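Local coordinates for cytosolic phospholipase A2 delta (Homo sapiens, PDB 5IZ5), which hydrolyses glycerophospholipids at the sn-2 position in a calcium-dependent manner, preferring linoleic acid there, with a C2 domain that brings it to membranes, at residues E188-L193 and T200-L205; Y215-E220 and R249-G254; N239-L244 and D260-N265. The protein carries 3 engineered substitutions. All coordinates share one frame; numbering follows the deposited sequence.

All six segments lie in what is probably a second C2-like domain, away from the catalytic residues and the probable calcium site. Contact 1 is a beta hairpin that closes before the other two open; contacts 2 and 3 interleave along the chain. Centres of contacts 1 and 3 are about 13 Å apart, those of 1 and 2 about 21 Å, those of 2 and 3 about 27 Å. Contacts 1 and 2 touch where L193 packs on Y215. Contact 1 builds the edge of the four-stranded sheet, contact 3 joins its other edge strand, 244-248, to strand 255-263 of the larger sheet, and contact 2 packs two turns beside L83 of the N-terminal C2 domain.

Contact 1: E188-L193 and T200-L205; sequences ELELVL and TQTSFL
The carbonyl oxygen of S203 takes a hydrogen bond of 2.7 Å from L189 N and a weaker CA-H...O contact from E188, with E188 CA 3.3 Å away from S203 O. The return bond, S203 N to L189 O, is 3.0 Å long. One step along, L191 and Q201 repeat the exchange with straighter geometry; L191 N reaches Q201 O at an N-H...O angle of 173°. These hydrogen-bonded pairs alternate with the non-hydrogen-bonded pairs E188-F204, E190-T202 and V192-T200, as in a regular antiparallel hairpin. The hairpin supplies the outer strand 200-204 and its neighbour 188-193 to the four-stranded sheet 200-204, 188-193, 221-228, 244-248, which is part of a probable second C2-like domain. L189 and L191 point to the inner side, where they meet L172 and V170 of strand 160-172; L191 also touches F211 and F213. Q201 starts on that face too, but its amide NE2 bonds to R212 O.

On the other face E188 lies against F204. E188 CG sits over the F204 ring, 4.1 Å from its centroid and displaced toward the rim, while the carboxylate is stacked almost parallel to the ring plane, 12° apart. An extended chain beyond CG (chi2 -177°) carries the carboxylate of E188 out beside T202, where E188 OE2 stays 3.7 Å from T202 OG1. Further along, V192 and T200 lie side by side, V192 CG1 3.9 Å from T200 OG1.

Contact 2: Y215-E220 and R249-G254; sequences YMAALE and RPLTIG
A217 and L251 meet through both backbone and side chain: L251 N donates to A217 O at 2.8 Å, and L251 CD1 rests on A217 CB at 3.8 Å. The N-H points well at its acceptor but comes in above the carbonyl plane, 42° out of it. L251 turns its CG to the far side from its own carbonyl carbon; this chi1 of -68° and a chi2 of -31°, off the usual staggered values, together bring CD1 against A217 CB.

P250 packs beside it. P250 CB sits 3.8 Å from A218 O, P250 CG faces the L219 carbonyl, and P250 CG also meets E220 CB at 4.0 Å. E220 runs out fully extended beside R249, whose chain is bent at chi2; the two lie alongside and point the same way. Their ion pair is long, E220 OE2 standing 3.7 Å from R249 NE at the edge of the guanidinium. Within 249-254, T252 OG1 bonds to R249 O.

P250 and L251 also touch L83 of strand 75-85, in the N-terminal C2 domain. The arrangement is two beta turns packed together, type I from M216 to L219 and type II from R249 to T252, with P250 and L251 at the central corners of the second.

Contact 3: N239-L244 and D260-N265; sequences NSAGYL and DVPAPN
L244 and V261 cross at about a right angle, with L244 CD2 meeting V261 CG2 at 3.9 Å. V261 CG2, anti to the carbonyl carbon and beside the backbone N, is the methyl that meets L244, while CG1 (chi1 -177°) takes the position next to the carbonyl carbon. Further along, A241 points its methyl toward the 262-264 backbone, with the proline rings farther off: A241 CB lies 3.3 Å from P262 O and 4.2 Å from P262 CG, and it also approaches P264 CD. The P262 ring points toward G242, and P262 CG comes within 3.1 Å of G242 O, a tight approach of a ring carbon to a carbonyl oxygen. P264 adds its CB near N239 O.

No hydrogen bond passes directly between the two segments, although the end-to-end directions of 239-244 and 261-264 are 177° apart, antiparallel. Instead one water sits between the chains and donates to both G242 O, at 2.8 Å, and P262 O, at 2.6 Å. Two acceptors that could not bond each other are thus joined. P262 and P264 have no amide hydrogen to offer, in keeping with the water-mediated link.

L244 lies in strand 244-248 and its backbone bonds to G225 of strand 221-228 in the four-stranded sheet. V261 belongs to strand 255-263, bonded to V269 of strand 266-277 in the larger sheet, and its side chain also touches L227, so this surface contact joins the edges of the two sheets.

Contact 1: E188-L193 and T200-L205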
loop_
_atom_site.group_PDB
_atom_site.type_symbol
_atom_site.label_atom_id
_atom_site.label_comp_id
_atom_site.label_asym_id
_atom_site.label_seq_id
_atom_site.Cartn_x
_atom_site.Cartn_y
_atom_site.Cartn_z
ATOM N N GLU B 188 31.109 -26.283 0.912
ATOM C CA GLU B 188 29.991 -25.379 1.142
ATOM C C GLU B 188 29.490 -25.527 2.582
ATOM O O GLU B 188 29.089 -26.613 2.995
ATOM C CB GLU B 188 28.865 -25.679 0.153
ATOM C CG GLU B 188 28.082 -24.448 -0.272
ATOM C CD GLU B 188 26.929 -24.768 -1.205
ATOM O OE1 GLU B 188 26.716 -25.960 -1.523
ATOM O OE2 GLU B 188 26.231 -23.818 -1.621
ATOM N N LEU B 189 29.532 -24.434 3.339
ATOM C CA LEU B 189 28.974 -24.386 4.693
ATOM C C LEU B 189 27.476 -24.109 4.628
ATOM O O LEU B 189 27.055 -23.135 4.004
ATOM C CB LEU B 189 29.649 -23.278 5.507
ATOM C CG LEU B 189 29.079 -22.987 6.903
ATOM C CD1 LEU B 189 29.279 -24.160 7.855
ATOM C CD2 LEU B 189 29.714 -21.733 7.482
ATOM N N GLU B 190 26.678 -24.952 5.277
ATOM C CA GLU B 190 25.229 -24.733 5.370
ATOM C C GLU B 190 24.823 -24.494 6.823
ATOM O O GLU B 190 25.019 -25.367 7.672
ATOM C CB GLU B 190 24.450 -25.920 4.803
ATOM C CG GLU B 190 22.953 -25.869 5.099
ATOM C CD GLU B 190 22.176 -27.013 4.482
ATOM O OE1 GLU B 190 21.851 -26.937 3.281
ATOM O OE2 GLU B 190 21.873 -27.982 5.207
ATOM N N LEU B 191 24.251 -23.315 7.084
ATOM C CA LEU B 191 23.736 -22.943 8.403
ATOM C C LEU B 191 22.215 -22.868 8.365
ATOM O O LEU B 191 21.641 -22.200 7.499
ATOM C CB LEU B 191 24.285 -21.586 8.831
ATOM C CG LEU B 191 25.801 -21.455 8.924
ATOM C CD1 LEU B 191 26.186 -20.000 9.125
ATOM C CD2 LEU B 191 26.353 -22.316 10.052
ATOM N N VAL B 192 21.566 -23.551 9.300
ATOM C CA VAL B 192 20.112 -23.577 9.365
ATOM C C VAL B 192 19.654 -23.168 10.751
ATOM O O VAL B 192 20.151 -23.690 11.754
ATOM C CB VAL B 192 19.555 -24.981 9.063
ATOM C CG1 VAL B 192 18.035 -24.952 8.986
ATOM C CG2 VAL B 192 20.134 -25.519 7.763
ATOM N N LEU B 193 18.701 -22.237 10.797
ATOM C CA LEU B 193 18.091 -21.801 12.043
ATOM C C LEU B 193 16.590 -21.706 11.816
ATOM O O LEU B 193 16.073 -20.661 11.398
ATOM C CB LEU B 193 18.701 -20.466 12.489
ATOM C CG LEU B 193 18.204 -19.735 13.747
ATOM C CD1 LEU B 193 17.489 -20.623 14.748
ATOM C CD2 LEU B 193 19.346 -18.980 14.415
ATOM N N THR B 200 17.821 -20.441 6.202
ATOM C CA THR B 200 18.998 -21.183 5.773
ATOM C C THR B 200 19.952 -20.259 5.049
ATOM O O THR B 200 19.527 -19.461 4.223
ATOM C CB THR B 200 18.610 -22.325 4.820
ATOM O OG1 THR B 200 17.729 -23.226 5.496
ATOM C CG2 THR B 200 19.841 -23.094 4.332
ATOM N N GLN B 201 21.237 -20.368 5.361
ATOM C CA GLN B 201 22.264 -19.615 4.661
ATOM C C GLN B 201 23.411 -20.550 4.293
ATOM O O GLN B 201 23.896 -21.319 5.131
ATOM C CB GLN B 201 22.765 -18.454 5.518
ATOM C CG GLN B 201 21.708 -17.385 5.756
ATOM C CD GLN B 201 22.229 -16.196 6.545
ATOM O OE1 GLN B 201 23.100 -15.468 6.078
ATOM N NE2 GLN B 201 21.688 -15.988 7.741
ATOM N N THR B 202 23.823 -20.492 3.031
ATOM C CA THR B 202 24.898 -21.332 2.529
ATOM C C THR B 202 25.992 -20.478 1.939
ATOM O O THR B 202 25.761 -19.333 1.544
ATOM C CB THR B 202 24.417 -22.284 1.428
ATOM O OG1 THR B 202 24.062 -21.528 0.265
ATOM C CG2 THR B 202 23.227 -23.092 1.903
ATOM N N SER B 203 27.185 -21.049 1.873
ATOM C CA SER B 203 28.323 -20.352 1.319
ATOM C C SER B 203 29.530 -21.258 1.167
ATOM O O SER B 203 29.757 -22.153 1.988
ATOM C CB SER B 203 28.713 -19.195 2.223
ATOM O OG SER B 203 30.035 -18.797 1.932
ATOM N N PHE B 204 30.316 -20.998 0.126
ATOM C CA PHE B 204 31.600 -21.660 -0.037
ATOM C C PHE B 204 32.611 -21.061 0.930
ATOM O O PHE B 204 32.475 -19.919 1.362
ATOM C CB PHE B 204 32.090 -21.548 -1.480
ATOM C CG PHE B 204 31.240 -22.308 -2.457
ATOM C CD1 PHE B 204 30.416 -21.646 -3.359
ATOM C CD2 PHE B 204 31.252 -23.693 -2.460
ATOM C CE1 PHE B 204 29.630 -22.359 -4.251
ATOM C CE2 PHE B 204 30.470 -24.411 -3.345
ATOM C CZ PHE B 204 29.656 -23.744 -4.244
ATOM N N LEU B 205 33.615 -21.845 1.296
ATOM C CA LEU B 205 34.647 -21.357 2.203
ATOM C C LEU B 205 35.502 -20.322 1.491
ATOM O O LEU B 205 35.828 -20.484 0.313
ATOM C CB LEU B 205 35.504 -22.510 2.722
ATOM C CG LEU B 205 34.784 -23.553 3.584
ATOM C CD1 LEU B 205 35.791 -24.560 4.113
ATOM C CD2 LEU B 205 34.024 -22.899 4.730
#

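Contact 2: Y215-E220 and R249-G254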
loop_
_atom_site.group_PDB
_atom_site.type_symbol
_atom_site.label_atom_id
_atom_site.label_comp_id
_atom_site.label_asym_id
_atom_site.label_seq_id
_atom_site.Cartn_x
_atom_site.Cartn_y
_atom_site.Cartn_z
ATOM N N TYR B 215 15.675 -13.878 14.636
ATOM C CA TYR B 215 14.627 -14.802 15.024
ATOM C C TYR B 215 14.012 -14.372 16.345
ATOM O O TYR B 215 14.626 -13.669 17.144
ATOM C CB TYR B 215 15.194 -16.222 15.145
ATOM C CG TYR B 215 16.318 -16.322 16.139
ATOM C CD1 TYR B 215 16.110 -16.879 17.399
ATOM C CD2 TYR B 215 17.580 -15.830 15.832
ATOM C CE1 TYR B 215 17.141 -16.952 18.321
ATOM C CE2 TYR B 215 18.611 -15.895 16.740
ATOM C CZ TYR B 215 18.387 -16.458 17.978
ATOM O OH TYR B 215 19.416 -16.527 18.868
ATOM N N MET B 216 12.785 -14.806 16.567
ATOM C CA MET B 216 12.071 -14.480 17.785
ATOM C C MET B 216 12.718 -15.096 19.021
ATOM O O MET B 216 13.010 -16.297 19.049
ATOM C CB MET B 216 10.647 -14.984 17.686
ATOM C CG MET B 216 9.721 -14.076 16.904
ATOM S SD MET B 216 8.144 -14.874 16.597
ATOM C CE MET B 216 7.686 -15.416 18.213
ATOM N N ALA B 217 12.893 -14.271 20.052
ATOM C CA ALA B 217 13.448 -14.721 21.329
ATOM C C ALA B 217 12.582 -15.809 21.967
ATOM O O ALA B 217 13.097 -16.672 22.670
ATOM C CB ALA B 217 13.598 -13.545 22.284
ATOM N N ALA B 218 11.276 -15.781 21.703
ATOM C CA ALA B 218 10.347 -16.771 22.262
ATOM C C ALA B 218 10.409 -18.173 21.650
ATOM O O ALA B 218 9.754 -19.090 22.151
ATOM C CB ALA B 218 8.921 -16.245 22.183
ATOM N N LEU B 219 11.168 -18.357 20.576
ATOM C CA LEU B 219 11.277 -19.689 19.969
ATOM C C LEU B 219 12.166 -20.631 20.782
ATOM O O LEU B 219 13.178 -20.218 21.340
ATOM C CB LEU B 219 11.864 -19.614 18.554
ATOM C CG LEU B 219 11.010 -19.610 17.278
ATOM C CD1 LEU B 219 9.605 -19.095 17.534
ATOM C CD2 LEU B 219 11.678 -18.819 16.157
ATOM N N GLU B 220 11.784 -21.903 20.823
ATOM C CA GLU B 220 12.723 -22.967 21.137
ATOM C C GLU B 220 13.166 -23.542 19.809
ATOM O O GLU B 220 12.374 -24.159 19.094
ATOM C CB GLU B 220 12.092 -24.061 21.984
ATOM C CG GLU B 220 13.006 -25.264 22.164
ATOM C CD GLU B 220 12.448 -26.272 23.144
ATOM O OE1 GLU B 220 11.242 -26.588 23.053
ATOM O OE2 GLU B 220 13.219 -26.755 24.001
ATOM N N ARG B 249 17.459 -21.634 23.365
ATOM C CA ARG B 249 16.335 -21.727 24.304
ATOM C C ARG B 249 15.617 -20.388 24.429
ATOM O O ARG B 249 16.241 -19.339 24.267
ATOM C CB ARG B 249 16.806 -22.219 25.681
ATOM C CG ARG B 249 16.818 -23.731 25.874
ATOM C CD ARG B 249 17.199 -24.562 24.651
ATOM N NE ARG B 249 16.743 -25.943 24.800
ATOM C CZ ARG B 249 17.329 -26.858 25.573
ATOM N NH1 ARG B 249 18.417 -26.562 26.285
ATOM N NH2 ARG B 249 16.825 -28.086 25.632
ATOM N N PRO B 250 14.302 -20.421 24.712
ATOM C CA PRO B 250 13.510 -19.195 24.740
ATOM C C PRO B 250 13.983 -18.176 25.756
ATOM O O PRO B 250 14.357 -18.539 26.869
ATOM C CB PRO B 250 12.113 -19.679 25.128
ATOM C CG PRO B 250 12.074 -21.096 24.717
ATOM C CD PRO B 250 13.463 -21.609 24.937
ATOM N N LEU B 251 13.972 -16.911 25.350
ATOM C CA LEU B 251 14.254 -15.788 26.240
ATOM C C LEU B 251 15.566 -15.943 27.033
ATOM O O LEU B 251 15.654 -15.516 28.183
ATOM C CB LEU B 251 13.088 -15.584 27.225
ATOM C CG LEU B 251 11.708 -15.107 26.738
ATOM C CD1 LEU B 251 11.785 -14.191 25.522
ATOM C CD2 LEU B 251 10.770 -16.272 26.488
ATOM N N THR B 252 16.570 -16.576 26.430
ATOM C CA THR B 252 17.888 -16.704 27.058
ATOM C C THR B 252 18.649 -15.383 27.015
ATOM O O THR B 252 18.255 -14.419 26.342
ATOM C CB THR B 252 18.746 -17.805 26.403
ATOM O OG1 THR B 252 18.811 -17.603 24.987
ATOM C CG2 THR B 252 18.158 -19.183 26.690
ATOM N N ILE B 253 19.733 -15.351 27.774
ATOM C CA ILE B 253 20.677 -14.243 27.735
ATOM C C ILE B 253 21.693 -14.562 26.649
ATOM O O ILE B 253 21.848 -15.723 26.258
ATOM C CB ILE B 253 21.415 -14.067 29.090
ATOM C CG1 ILE B 253 20.425 -13.991 30.253
ATOM C CG2 ILE B 253 22.300 -12.823 29.101
ATOM C CD1 ILE B 253 21.023 -14.406 31.580
ATOM N N GLY B 254 22.365 -13.524 26.159
ATOM C CA GLY B 254 23.482 -13.674 25.245
ATOM C C GLY B 254 24.512 -14.705 25.680
ATOM O O GLY B 254 24.713 -14.935 26.875
#

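Contact 3: N239-L244 and D260-N265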
loop_
_atom_site.group_PDB
_atom_site.type_symbol
_atom_site.label_atom_id
_atom_site.label_comp_id
_atom_site.label_asym_id
_atom_site.label_seq_id
_atom_site.Cartn_x
_atom_site.Cartn_y
_atom_site.Cartn_z
ATOM N N ASN B 239 31.226 -40.206 1.436
ATOM C CA ASN B 239 31.137 -39.876 2.860
ATOM C C ASN B 239 30.827 -38.402 3.136
ATOM O O ASN B 239 31.460 -37.509 2.574
ATOM C CB ASN B 239 32.420 -40.306 3.598
ATOM C CG ASN B 239 32.183 -41.488 4.522
ATOM O OD1 ASN B 239 32.609 -42.604 4.239
ATOM N ND2 ASN B 239 31.478 -41.248 5.626
ATOM N N SER B 240 29.852 -38.169 4.017
ATOM C CA SER B 240 29.423 -36.829 4.402
ATOM C C SER B 240 29.727 -36.593 5.874
ATOM O O SER B 240 29.466 -37.458 6.709
ATOM C CB SER B 240 27.916 -36.675 4.166
ATOM O OG SER B 240 27.614 -36.454 2.795
ATOM N N ALA B 241 30.270 -35.416 6.184
ATOM C CA ALA B 241 30.656 -35.075 7.551
ATOM C C ALA B 241 29.443 -34.822 8.433
ATOM O O ALA B 241 28.383 -34.432 7.948
ATOM C CB ALA B 241 31.550 -33.852 7.563
ATOM N N GLY B 242 29.617 -35.025 9.734
ATOM C CA GLY B 242 28.545 -34.828 10.684
ATOM C C GLY B 242 28.198 -33.361 10.861
ATOM O O GLY B 242 29.044 -32.484 10.673
ATOM N N TYR B 243 26.947 -33.095 11.216
ATOM C CA TYR B 243 26.508 -31.733 11.492
ATOM C C TYR B 243 26.542 -31.455 12.985
ATOM O O TYR B 243 26.402 -32.364 13.806
ATOM C CB TYR B 243 25.101 -31.480 10.937
ATOM C CG TYR B 243 24.015 -32.203 11.698
ATOM C CD1 TYR B 243 23.495 -31.680 12.878
ATOM C CD2 TYR B 243 23.517 -33.416 11.243
ATOM C CE1 TYR B 243 22.508 -32.348 13.587
ATOM C CE2 TYR B 243 22.532 -34.092 11.940
ATOM C CZ TYR B 243 22.031 -33.552 13.110
ATOM O OH TYR B 243 21.055 -34.218 13.809
ATOM N N LEU B 244 26.744 -30.192 13.330
ATOM C CA LEU B 244 26.716 -29.758 14.710
ATOM C C LEU B 244 25.488 -28.906 14.957
ATOM O O LEU B 244 25.066 -28.157 14.082
ATOM C CB LEU B 244 27.982 -28.979 15.040
ATOM C CG LEU B 244 28.028 -27.451 15.121
ATOM C CD1 LEU B 244 29.407 -27.052 15.615
ATOM C CD2 LEU B 244 27.746 -26.763 13.793
ATOM N N ASP B 260 34.062 -26.544 16.132
ATOM C CA ASP B 260 34.758 -26.937 14.935
ATOM C C ASP B 260 33.830 -27.822 14.112
ATOM O O ASP B 260 33.458 -28.908 14.544
ATOM C CB ASP B 260 36.050 -27.660 15.310
ATOM C CG ASP B 260 37.001 -26.779 16.114
ATOM O OD1 ASP B 260 37.633 -27.294 17.057
ATOM O OD2 ASP B 260 37.112 -25.571 15.818
ATOM N N VAL B 261 33.445 -27.335 12.934
ATOM C CA VAL B 261 32.542 -28.059 12.048
ATOM C C VAL B 261 33.408 -29.028 11.264
ATOM O O VAL B 261 34.329 -28.597 10.579
ATOM C CB VAL B 261 31.808 -27.114 11.068
ATOM C CG1 VAL B 261 30.812 -27.881 10.205
ATOM C CG2 VAL B 261 31.087 -26.019 11.825
ATOM N N PRO B 262 33.118 -30.334 11.353
ATOM C CA PRO B 262 33.953 -31.285 10.636
ATOM C C PRO B 262 33.770 -31.183 9.129
ATOM O O PRO B 262 32.655 -30.939 8.657
ATOM C CB PRO B 262 33.447 -32.634 11.137
ATOM C CG PRO B 262 32.022 -32.393 11.461
ATOM C CD PRO B 262 31.970 -30.993 11.999
ATOM N N ALA B 263 34.867 -31.356 8.393
ATOM C CA ALA B 263 34.844 -31.371 6.936
ATOM C C ALA B 263 34.937 -32.806 6.449
ATOM O O ALA B 263 35.419 -33.670 7.182
ATOM C CB ALA B 263 36.012 -30.570 6.392
ATOM N N PRO B 264 34.470 -33.070 5.216
ATOM C CA PRO B 264 34.755 -34.359 4.592
ATOM C C PRO B 264 36.235 -34.418 4.199
ATOM O O PRO B 264 36.722 -33.512 3.516
ATOM C CB PRO B 264 33.882 -34.354 3.333
ATOM C CG PRO B 264 33.696 -32.918 3.011
ATOM C CD PRO B 264 33.744 -32.165 4.308
ATOM N N ASN B 265 36.949 -35.449 4.642
ATOM C CA ASN B 265 38.335 -35.665 4.220
ATOM C C ASN B 265 39.214 -34.414 4.413
ATOM O O ASN B 265 39.982 -34.026 3.523
ATOM C CB ASN B 265 38.347 -36.085 2.745
ATOM C CG ASN B 265 37.344 -37.186 2.451
ATOM O OD1 ASN B 265 36.996 -37.963 3.340
ATOM N ND2 ASN B 265 36.867 -37.253 1.207
HETATM O O HOH W 1 30.013 -30.928 8.562
#